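Local coordinates for rhamnose ABC transporter, rhamnose-binding protein (Actinomyces odontolyticus ATCC 17982, PDB 5BQ3), which probably binds a sugar, perhaps rhamnose, and passes it to an ABC transporter for uptake into the cell, at residues A283-S287 / G288-G292; V113-D117 / S118-A122; S256-D260 / G261-E265; N130-S134 / K135-I139. All coordinates share one frame; numbering follows the deposited sequence.

Interaction 1 (A283-S287 / G288-G292)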
loop_
_atom_site.group_PDB
_atom_site.type_symbol
_atom_site.label_atom_id
_atom_site.label_comp_id
_atom_site.label_asym_id
_atom_site.label_seq_id
_atom_site.Cartn_x
_atom_site.Cartn_y
_atom_site.Cartn_z
ATOM N N ALA A 283 -7.044 -0.069 -19.642
ATOM C CA ALA A 283 -8.082 0.115 -20.657
ATOM C C ALA A 283 -7.829 1.384 -21.465
ATOM O O ALA A 283 -8.079 1.398 -22.669
ATOM C CB ALA A 283 -9.450 0.179 -19.997
ATOM N N ALA A 284 -7.314 2.442 -20.802
ATOM C CA ALA A 284 -6.981 3.731 -21.409
ATOM C C ALA A 284 -5.774 3.614 -22.351
ATOM O O ALA A 284 -5.766 4.245 -23.410
ATOM C CB ALA A 284 -6.698 4.753 -20.323
ATOM N N LEU A 285 -4.767 2.794 -21.974
ATOM C CA LEU A 285 -3.564 2.548 -22.775
ATOM C C LEU A 285 -3.885 1.702 -24.013
ATOM O O LEU A 285 -3.356 1.964 -25.095
ATOM C CB LEU A 285 -2.481 1.841 -21.935
ATOM C CG LEU A 285 -1.701 2.684 -20.923
ATOM C CD1 LEU A 285 -1.148 1.815 -19.814
ATOM C CD2 LEU A 285 -0.573 3.451 -21.588
ATOM N N ASP A 286 -4.751 0.685 -23.841
ATOM C CA ASP A 286 -5.157 -0.252 -24.886
ATOM C C ASP A 286 -6.094 0.387 -25.919
ATOM O O ASP A 286 -6.001 0.047 -27.100
ATOM C CB ASP A 286 -5.834 -1.474 -24.253
ATOM C CG ASP A 286 -5.763 -2.740 -25.076
ATOM O OD1 ASP A 286 -4.726 -2.961 -25.744
ATOM O OD2 ASP A 286 -6.707 -3.543 -24.999
ATOM N N SER A 287 -6.999 1.290 -25.482
ATOM C CA SER A 287 -7.935 1.982 -26.377
ATOM C C SER A 287 -7.227 3.054 -27.215
ATOM O O SER A 287 -7.670 3.351 -28.327
ATOM C CB SER A 287 -9.080 2.611 -25.588
ATOM O OG SER A 287 -8.606 3.556 -24.644
ATOM N N GLY A 288 -6.144 3.612 -26.675
ATOM C CA GLY A 288 -5.347 4.644 -27.327
ATOM C C GLY A 288 -5.604 6.046 -26.811
ATOM O O GLY A 288 -5.167 7.018 -27.433
ATOM N N ALA A 289 -6.313 6.160 -25.664
ATOM C CA ALA A 289 -6.653 7.430 -25.016
ATOM C C ALA A 289 -5.407 8.121 -24.455
ATOM O O ALA A 289 -5.335 9.351 -24.464
ATOM C CB ALA A 289 -7.664 7.194 -23.904
ATOM N N ILE A 290 -4.435 7.327 -23.967
ATOM C CA ILE A 290 -3.164 7.800 -23.407
ATOM C C ILE A 290 -2.008 6.956 -23.958
ATOM O O ILE A 290 -2.171 5.756 -24.194
ATOM C CB ILE A 290 -3.152 7.829 -21.847
ATOM C CG1 ILE A 290 -3.608 6.486 -21.233
ATOM C CG2 ILE A 290 -3.963 9.008 -21.307
ATOM C CD1 ILE A 290 -3.047 6.154 -19.861
ATOM N N LYS A 291 -0.845 7.592 -24.153
ATOM C CA LYS A 291 0.372 6.944 -24.648
ATOM C C LYS A 291 1.195 6.381 -23.478
ATOM O O LYS A 291 2.036 5.501 -23.677
ATOM C CB LYS A 291 1.218 7.936 -25.472
ATOM C CG LYS A 291 0.551 8.420 -26.757
ATOM C CD LYS A 291 1.224 9.674 -27.289
ATOM C CE LYS A 291 0.508 10.256 -28.481
ATOM N NZ LYS A 291 1.134 11.529 -28.929
ATOM N N GLY A 292 0.929 6.893 -22.278
ATOM C CA GLY A 292 1.616 6.512 -21.047
ATOM C C GLY A 292 2.717 7.484 -20.675
ATOM O O GLY A 292 3.648 7.121 -19.949
HETATM O O HOH W 1 -1.468 3.722 -25.955
#
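A284 meets G288, A289 and I290 through its carbonyl oxygen, where helix 271-287 ends. Three backbone N-H groups converge on A284 O: G288 N at 3.3 Å, A289 N at 3.0 Å and I290 N at 3.4 Å. All three bonds are weak, so the oxygen is shared among the donors rather than held by one. The bond from A289 is the six-residue closure of a Schellman motif, but its companion from G288 N to L285 O is not made, and the cap only resembles that motif. G288 makes the reversal possible: at phi 102° a glycine has no CB to press on S287 O. L285 O and I290 O are satisfied by a water that donates to both, at 2.7 Å from L285 O and 2.8 Å from I290 O. S287 N still bonds to A283 O; S287 OG lies within reach of A283 O and S22 O, and its one proton is not settled between them. D286 OD2 takes a hydrogen bond from Q28. Beyond the turn, E296 accepts a hydrogen bond from G292 N and a weak one from K291 N.

Beside this polar framework lies an apolar seam. I290 has CG1 between its backbone N and carbonyl carbon (chi1 51°), which brings CG1 to 3.7 Å from A284 CB and lets CD1 reach L285 CG at 3.9 Å. Alanine suits the near side by its small size, while L285 also reaches K112 and V114. With three weak donors on A284 O and one water serving L285 O and I290 O, the helix end is held by many modest bonds, and apolar contacts accompany the departing chain.

Interaction 2 (V113-D117 / S118-A122); sequences VVTFD and SDSAA
T115 and D119 meet by their polar ends, the two side chains crossing at a slant. The hydroxyl T115 OG1 donates to D119 OD1 over 2.7 Å and approaches that oxygen nearly along its C-O axis. Each residue turns in to make this possible: T115 holds OG1 between its backbone N and carbonyl carbon (chi1 53°), and D119 swings its carboxylate back from the loop toward the strand. R125 forms a salt bridge to the same oxygen, D119 OD1, so the carboxylate is gripped by a hydroxyl and a guanidinium together. Threonine offers a hydroxyl for D119, while its methyl CG2 comes to 3.8 Å from S120 OG.

F116, next along the strand, sends its side chain onto L274 and A278 of helix 271-287. F116 O accepts a weak bond from S118 N at 2.8 Å, closing a classic gamma turn centred on D117, whose phi of 70° and psi of -72° fit that turn. The hydroxyl of S118 points off to K35, with which it forms a hydrogen bond.

The turn and the loop leave the C-terminal end of strand 112-116 in the six-stranded parallel sheet of an alpha/beta domain; in periplasmic binding proteins of this fold, loops at that end of the strands face the ligand cleft.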
loop_
_atom_site.group_PDB
_atom_site.type_symbol
_atom_site.label_atom_id
_atom_site.label_comp_id
_atom_site.label_asym_id
_atom_site.label_seq_id
_atom_site.Cartn_x
_atom_site.Cartn_y
_atom_site.Cartn_z
ATOM N N VAL A 113 1.376 -3.438 -20.387
ATOM C CA VAL A 113 1.793 -3.878 -19.052
ATOM C C VAL A 113 1.590 -2.751 -18.036
ATOM O O VAL A 113 2.157 -1.666 -18.169
ATOM C CB VAL A 113 3.249 -4.425 -19.036
ATOM C CG1 VAL A 113 3.698 -4.782 -17.621
ATOM C CG2 VAL A 113 3.394 -5.632 -19.960
ATOM N N VAL A 114 0.768 -3.035 -17.016
ATOM C CA VAL A 114 0.454 -2.134 -15.910
ATOM C C VAL A 114 0.859 -2.836 -14.609
ATOM O O VAL A 114 0.414 -3.952 -14.354
ATOM C CB VAL A 114 -1.046 -1.708 -15.914
ATOM C CG1 VAL A 114 -1.404 -0.886 -14.677
ATOM C CG2 VAL A 114 -1.402 -0.941 -17.184
ATOM N N THR A 115 1.723 -2.202 -13.810
ATOM C CA THR A 115 2.135 -2.761 -12.523
ATOM C C THR A 115 1.371 -2.044 -11.412
ATOM O O THR A 115 1.069 -0.864 -11.549
ATOM C CB THR A 115 3.658 -2.698 -12.321
ATOM O OG1 THR A 115 4.120 -1.367 -12.537
ATOM C CG2 THR A 115 4.413 -3.669 -13.217
ATOM N N PHE A 116 1.023 -2.763 -10.333
ATOM C CA PHE A 116 0.303 -2.194 -9.191
ATOM C C PHE A 116 0.822 -2.803 -7.877
ATOM O O PHE A 116 1.363 -3.906 -7.893
ATOM C CB PHE A 116 -1.238 -2.316 -9.343
ATOM C CG PHE A 116 -1.955 -3.657 -9.379
ATOM C CD1 PHE A 116 -1.255 -4.845 -9.578
ATOM C CD2 PHE A 116 -3.338 -3.725 -9.250
ATOM C CE1 PHE A 116 -1.923 -6.072 -9.619
ATOM C CE2 PHE A 116 -4.005 -4.955 -9.293
ATOM C CZ PHE A 116 -3.294 -6.119 -9.483
ATOM N N ASP A 117 0.705 -2.057 -6.756
ATOM C CA ASP A 117 1.177 -2.420 -5.404
ATOM C C ASP A 117 2.724 -2.384 -5.380
ATOM O O ASP A 117 3.302 -1.462 -4.796
ATOM C CB ASP A 117 0.601 -3.782 -4.922
ATOM C CG ASP A 117 1.148 -4.317 -3.611
ATOM O OD1 ASP A 117 1.125 -3.571 -2.605
ATOM O OD2 ASP A 117 1.537 -5.504 -3.573
ATOM N N SER A 118 3.378 -3.363 -6.041
ATOM C CA SER A 118 4.829 -3.457 -6.156
ATOM C C SER A 118 5.243 -3.362 -7.623
ATOM O O SER A 118 4.728 -4.098 -8.471
ATOM C CB SER A 118 5.342 -4.745 -5.525
ATOM O OG SER A 118 5.145 -4.712 -4.122
ATOM N N ASP A 119 6.170 -2.436 -7.909
ATOM C CA ASP A 119 6.671 -2.150 -9.244
ATOM C C ASP A 119 7.791 -3.093 -9.685
ATOM O O ASP A 119 8.425 -3.766 -8.866
ATOM C CB ASP A 119 7.195 -0.696 -9.295
ATOM C CG ASP A 119 7.266 -0.072 -10.685
ATOM O OD1 ASP A 119 6.553 -0.560 -11.598
ATOM O OD2 ASP A 119 8.019 0.917 -10.855
ATOM N N SER A 120 8.024 -3.119 -11.003
ATOM C CA SER A 120 9.125 -3.806 -11.657
ATOM C C SER A 120 10.177 -2.723 -11.965
ATOM O O SER A 120 10.094 -1.633 -11.383
ATOM C CB SER A 120 8.629 -4.524 -12.910
ATOM O OG SER A 120 8.165 -3.611 -13.890
ATOM N N ALA A 121 11.151 -2.982 -12.859
ATOM C CA ALA A 121 12.096 -1.930 -13.241
ATOM C C ALA A 121 11.375 -0.961 -14.205
ATOM O O ALA A 121 10.336 -1.325 -14.763
ATOM C CB ALA A 121 13.348 -2.528 -13.873
ATOM N N ALA A 122 11.888 0.266 -14.367
ATOM C CA ALA A 122 11.287 1.316 -15.197
ATOM C C ALA A 122 11.038 0.924 -16.677
ATOM O O ALA A 122 10.121 1.478 -17.292
ATOM C CB ALA A 122 12.154 2.560 -15.149
#

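Interaction 3 (S256-D260 / G261-E265)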
loop_
_atom_site.group_PDB
_atom_site.type_symbol
_atom_site.label_atom_id
_atom_site.label_comp_id
_atom_site.label_asym_id
_atom_site.label_seq_id
_atom_site.Cartn_x
_atom_site.Cartn_y
_atom_site.Cartn_z
ATOM N N SER A 256 -10.619 -5.006 17.385
ATOM C CA SER A 256 -10.812 -5.186 18.826
ATOM C C SER A 256 -10.143 -4.078 19.642
ATOM O O SER A 256 -10.741 -3.599 20.597
ATOM C CB SER A 256 -10.285 -6.545 19.273
ATOM O OG SER A 256 -8.896 -6.669 19.011
ATOM N N PHE A 257 -8.924 -3.658 19.252
ATOM C CA PHE A 257 -8.145 -2.625 19.942
ATOM C C PHE A 257 -8.730 -1.230 19.753
ATOM O O PHE A 257 -8.584 -0.386 20.638
ATOM C CB PHE A 257 -6.685 -2.644 19.474
ATOM C CG PHE A 257 -5.991 -3.966 19.683
ATOM C CD1 PHE A 257 -5.695 -4.420 20.965
ATOM C CD2 PHE A 257 -5.625 -4.756 18.601
ATOM C CE1 PHE A 257 -5.061 -5.646 21.157
ATOM C CE2 PHE A 257 -4.979 -5.978 18.795
ATOM C CZ PHE A 257 -4.702 -6.416 20.072
ATOM N N VAL A 258 -9.384 -0.987 18.606
ATOM C CA VAL A 258 -10.013 0.292 18.285
ATOM C C VAL A 258 -11.273 0.461 19.165
ATOM O O VAL A 258 -11.526 1.562 19.661
ATOM C CB VAL A 258 -10.307 0.421 16.765
ATOM C CG1 VAL A 258 -11.069 1.694 16.453
ATOM C CG2 VAL A 258 -9.020 0.383 15.948
ATOM N N LYS A 259 -12.016 -0.640 19.400
ATOM C CA LYS A 259 -13.230 -0.652 20.222
ATOM C C LYS A 259 -12.914 -0.581 21.722
ATOM O O LYS A 259 -13.666 0.065 22.455
ATOM C CB LYS A 259 -14.093 -1.889 19.919
ATOM C CG LYS A 259 -14.622 -1.967 18.480
ATOM C CD LYS A 259 -15.702 -0.954 18.162
ATOM C CE LYS A 259 -16.051 -0.988 16.697
ATOM N NZ LYS A 259 -17.028 0.070 16.335
ATOM N N ASP A 260 -11.814 -1.240 22.170
ATOM C CA ASP A 260 -11.322 -1.247 23.560
ATOM C C ASP A 260 -10.954 0.143 24.033
ATOM O O ASP A 260 -11.176 0.488 25.194
ATOM C CB ASP A 260 -10.042 -2.112 23.693
ATOM C CG ASP A 260 -10.173 -3.615 23.574
ATOM O OD1 ASP A 260 -11.247 -4.088 23.136
ATOM O OD2 ASP A 260 -9.175 -4.321 23.855
ATOM N N GLY A 261 -10.327 0.894 23.132
ATOM C CA GLY A 261 -9.769 2.212 23.396
ATOM C C GLY A 261 -8.249 2.235 23.384
ATOM O O GLY A 261 -7.657 3.286 23.646
ATOM N N THR A 262 -7.599 1.082 23.077
ATOM C CA THR A 262 -6.135 0.941 22.999
ATOM C C THR A 262 -5.608 1.780 21.820
ATOM O O THR A 262 -4.597 2.471 21.956
ATOM C CB THR A 262 -5.739 -0.550 22.884
ATOM O OG1 THR A 262 -6.382 -1.292 23.921
ATOM C CG2 THR A 262 -4.228 -0.770 22.955
ATOM N N VAL A 263 -6.314 1.721 20.678
ATOM C CA VAL A 263 -6.008 2.452 19.449
ATOM C C VAL A 263 -7.194 3.381 19.140
ATOM O O VAL A 263 -8.342 2.941 19.189
ATOM C CB VAL A 263 -5.690 1.483 18.270
ATOM C CG1 VAL A 263 -5.359 2.247 16.989
ATOM C CG2 VAL A 263 -4.557 0.527 18.630
ATOM N N LYS A 264 -6.921 4.664 18.856
ATOM C CA LYS A 264 -7.961 5.641 18.517
ATOM C C LYS A 264 -8.058 5.792 16.996
ATOM O O LYS A 264 -9.165 5.729 16.448
ATOM C CB LYS A 264 -7.706 6.996 19.199
ATOM C CG LYS A 264 -8.033 6.985 20.689
ATOM C CD LYS A 264 -7.958 8.368 21.312
ATOM C CE LYS A 264 -8.376 8.349 22.764
ATOM N NZ LYS A 264 -8.357 9.709 23.364
ATOM N N GLU A 265 -6.900 5.954 16.316
ATOM C CA GLU A 265 -6.822 6.101 14.863
ATOM C C GLU A 265 -5.467 5.643 14.316
ATOM O O GLU A 265 -4.414 5.983 14.857
ATOM C CB GLU A 265 -7.093 7.558 14.437
ATOM C CG GLU A 265 -7.424 7.719 12.961
ATOM C CD GLU A 265 -7.740 9.132 12.512
ATOM O OE1 GLU A 265 -6.869 10.020 12.656
ATOM O OE2 GLU A 265 -8.857 9.343 11.986
#
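A glycine-ended C-cap finishes helix 251-260, bringing F257 and V258 of the last turn against T262 and V263 of the departing loop. F257 O is the main acceptor. V263 N donates to it over 3.1 Å in a nearly straight bond, 171° at the hydrogen, although the donor stands well above the carbonyl plane. A weaker bond to the same oxygen comes from G261 N at 3.3 Å. The turn passes through G261 at phi 110°, a conformation that glycine adopts easily because it carries no CB.

V258 offers its CA-H to V263 O, 3.3 Å between the carbon and the oxygen, so the loop is also fastened by a C-H contact on its way out. The cap joins the helix to strand 266-268, and its apolar side is sealed by neighbours in the fold: V263 rests on L245 of strand 244-247, at the border of the four-stranded parallel sheet, while the F257 side chain lies on A231 and S235 of helix 224-236.

Within the turn, F257 CB touches V263 CG2 at 3.9 Å and T262 CB at 4.1 Å. Valine suits its position because the methyl CG2 spans the short distance to the helix end. Exposed D260 and buried T262 lie side by side, pointing the same way, D260 CB 3.8 Å from T262 OG1, and S256 OG sits over one face of the F257 ring, offset toward its rim.

Interaction 4 (N130-S134 / K135-I139)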
loop_
_atom_site.group_PDB
_atom_site.type_symbol
_atom_site.label_atom_id
_atom_site.label_comp_id
_atom_site.label_asym_id
_atom_site.label_seq_id
_atom_site.Cartn_x
_atom_site.Cartn_y
_atom_site.Cartn_z
ATOM N N ASN A 130 0.573 3.211 -7.883
ATOM C CA ASN A 130 0.969 3.177 -6.481
ATOM C C ASN A 130 -0.222 3.545 -5.603
ATOM O O ASN A 130 -0.972 4.465 -5.939
ATOM C CB ASN A 130 2.148 4.120 -6.229
ATOM C CG ASN A 130 3.037 3.770 -5.052
ATOM O OD1 ASN A 130 2.845 2.780 -4.326
ATOM N ND2 ASN A 130 4.062 4.577 -4.859
ATOM N N GLN A 131 -0.406 2.812 -4.494
ATOM C CA GLN A 131 -1.492 3.028 -3.531
ATOM C C GLN A 131 -1.424 4.425 -2.936
ATOM O O GLN A 131 -2.403 5.168 -2.970
ATOM C CB GLN A 131 -1.432 2.000 -2.376
ATOM C CG GLN A 131 -1.286 0.545 -2.790
ATOM C CD GLN A 131 0.141 0.069 -2.692
ATOM O OE1 GLN A 131 1.035 0.532 -3.413
ATOM N NE2 GLN A 131 0.379 -0.889 -1.806
ATOM N N VAL A 132 -0.248 4.766 -2.385
ATOM C CA VAL A 132 0.050 6.005 -1.664
ATOM C C VAL A 132 1.456 6.522 -2.009
ATOM O O VAL A 132 2.335 5.731 -2.354
ATOM C CB VAL A 132 -0.080 5.763 -0.124
ATOM C CG1 VAL A 132 -1.540 5.670 0.307
ATOM C CG2 VAL A 132 0.683 4.516 0.321
ATOM N N GLU A 133 1.662 7.845 -1.884
ATOM C CA GLU A 133 2.949 8.522 -2.075
ATOM C C GLU A 133 3.690 8.479 -0.717
ATOM O O GLU A 133 3.066 8.693 0.326
ATOM C CB GLU A 133 2.725 9.961 -2.612
ATOM C CG GLU A 133 3.851 10.970 -2.402
ATOM C CD GLU A 133 5.173 10.716 -3.105
ATOM O OE1 GLU A 133 5.155 10.266 -4.275
ATOM O OE2 GLU A 133 6.229 11.011 -2.497
ATOM N N SER A 134 5.001 8.167 -0.744
ATOM C CA SER A 134 5.884 7.992 0.416
ATOM C C SER A 134 5.823 9.153 1.428
ATOM O O SER A 134 5.594 8.898 2.609
ATOM C CB SER A 134 7.323 7.787 -0.044
ATOM O OG SER A 134 8.068 7.064 0.920
ATOM N N LYS A 135 5.997 10.411 0.970
ATOM C CA LYS A 135 5.964 11.608 1.823
ATOM C C LYS A 135 4.572 11.824 2.453
ATOM O O LYS A 135 4.483 12.370 3.555
ATOM C CB LYS A 135 6.390 12.852 1.024
ATOM C CG LYS A 135 6.752 14.064 1.882
ATOM C CD LYS A 135 6.971 15.308 1.035
ATOM C CE LYS A 135 6.956 16.584 1.845
ATOM N NZ LYS A 135 8.207 16.767 2.630
ATOM N N GLN A 136 3.497 11.393 1.764
ATOM C CA GLN A 136 2.126 11.538 2.255
ATOM C C GLN A 136 1.847 10.567 3.401
ATOM O O GLN A 136 1.066 10.906 4.289
ATOM C CB GLN A 136 1.106 11.353 1.121
ATOM C CG GLN A 136 -0.270 11.972 1.399
ATOM C CD GLN A 136 -0.232 13.451 1.708
ATOM O OE1 GLN A 136 0.281 14.267 0.936
ATOM N NE2 GLN A 136 -0.784 13.826 2.850
ATOM N N VAL A 137 2.491 9.380 3.396
ATOM C CA VAL A 137 2.348 8.377 4.465
ATOM C C VAL A 137 2.891 8.981 5.772
ATOM O O VAL A 137 2.221 8.922 6.803
ATOM C CB VAL A 137 3.047 7.032 4.112
ATOM C CG1 VAL A 137 2.971 6.036 5.270
ATOM C CG2 VAL A 137 2.455 6.422 2.853
ATOM N N ALA A 138 4.082 9.602 5.690
ATOM C CA ALA A 138 4.783 10.253 6.786
ATOM C C ALA A 138 3.983 11.414 7.363
ATOM O O ALA A 138 3.955 11.578 8.582
ATOM C CB ALA A 138 6.128 10.745 6.301
ATOM N N ILE A 139 3.330 12.213 6.488
ATOM C CA ILE A 139 2.511 13.374 6.859
ATOM C C ILE A 139 1.270 12.886 7.619
ATOM O O ILE A 139 0.988 13.407 8.701
ATOM C CB ILE A 139 2.172 14.242 5.607
ATOM C CG1 ILE A 139 3.398 15.084 5.196
ATOM C CG2 ILE A 139 0.947 15.145 5.841
ATOM C CD1 ILE A 139 3.412 15.594 3.748
#
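V132 and V137 form the close-packed side of this helix start: the side chains cross at about a right angle, with CG2 of V132 3.6 Å from CG2 of V137. The same V137 methyl lies 3.5 Å from E133 O. To that oxygen V137 N donates at 3.2 Å, in the carbonyl plane, while Q136 N gives E133 O a weak bond at 3.1 Å. W269 and P319 also pack on V132, which is consistent with a branched apolar residue there.

The other side is open to solvent and looser. E133, at the N-cap position, has CG anti to its backbone N (chi1 159°) and bends at chi2, which leaves OE2 beside the first helical turn, 3.5 Å from K135 N. A carboxylate there would probably suit the positive end of the helix dipole. K135 stretches away to a salt bridge with E177 of helix 165-180.

Strand 127-130 belongs to the six-stranded sheet, whereas helix 134-149 packs in the other lobe, so this N-terminal helix turn follows directly on a domain crossing of the kind that forms the hinge in periplasmic binding proteins.

Interactions 1 and 3 both end a helix at a glycine, in different lobes on opposite sides of the chain's centre, about 44 Å between centres. A water joins two carbonyls in interaction 1, whereas a straight N-H bond dominates interaction 3. Interaction 4 treats the other end of a helix and, nearest the middle of the chain, leads from one lobe to the other. Interaction 2 differs in kind, combining a hydroxyl-carboxylate bond with a gamma turn. It touches interaction 1 where L285 packs on V114, joining helix 271-287 to strand 112-116, and comes beside interaction 4 at D117 and Q131. Interactions 1, 3 and 4 run from buried to exposed residues; none that touch in interaction 2 is fully exposed.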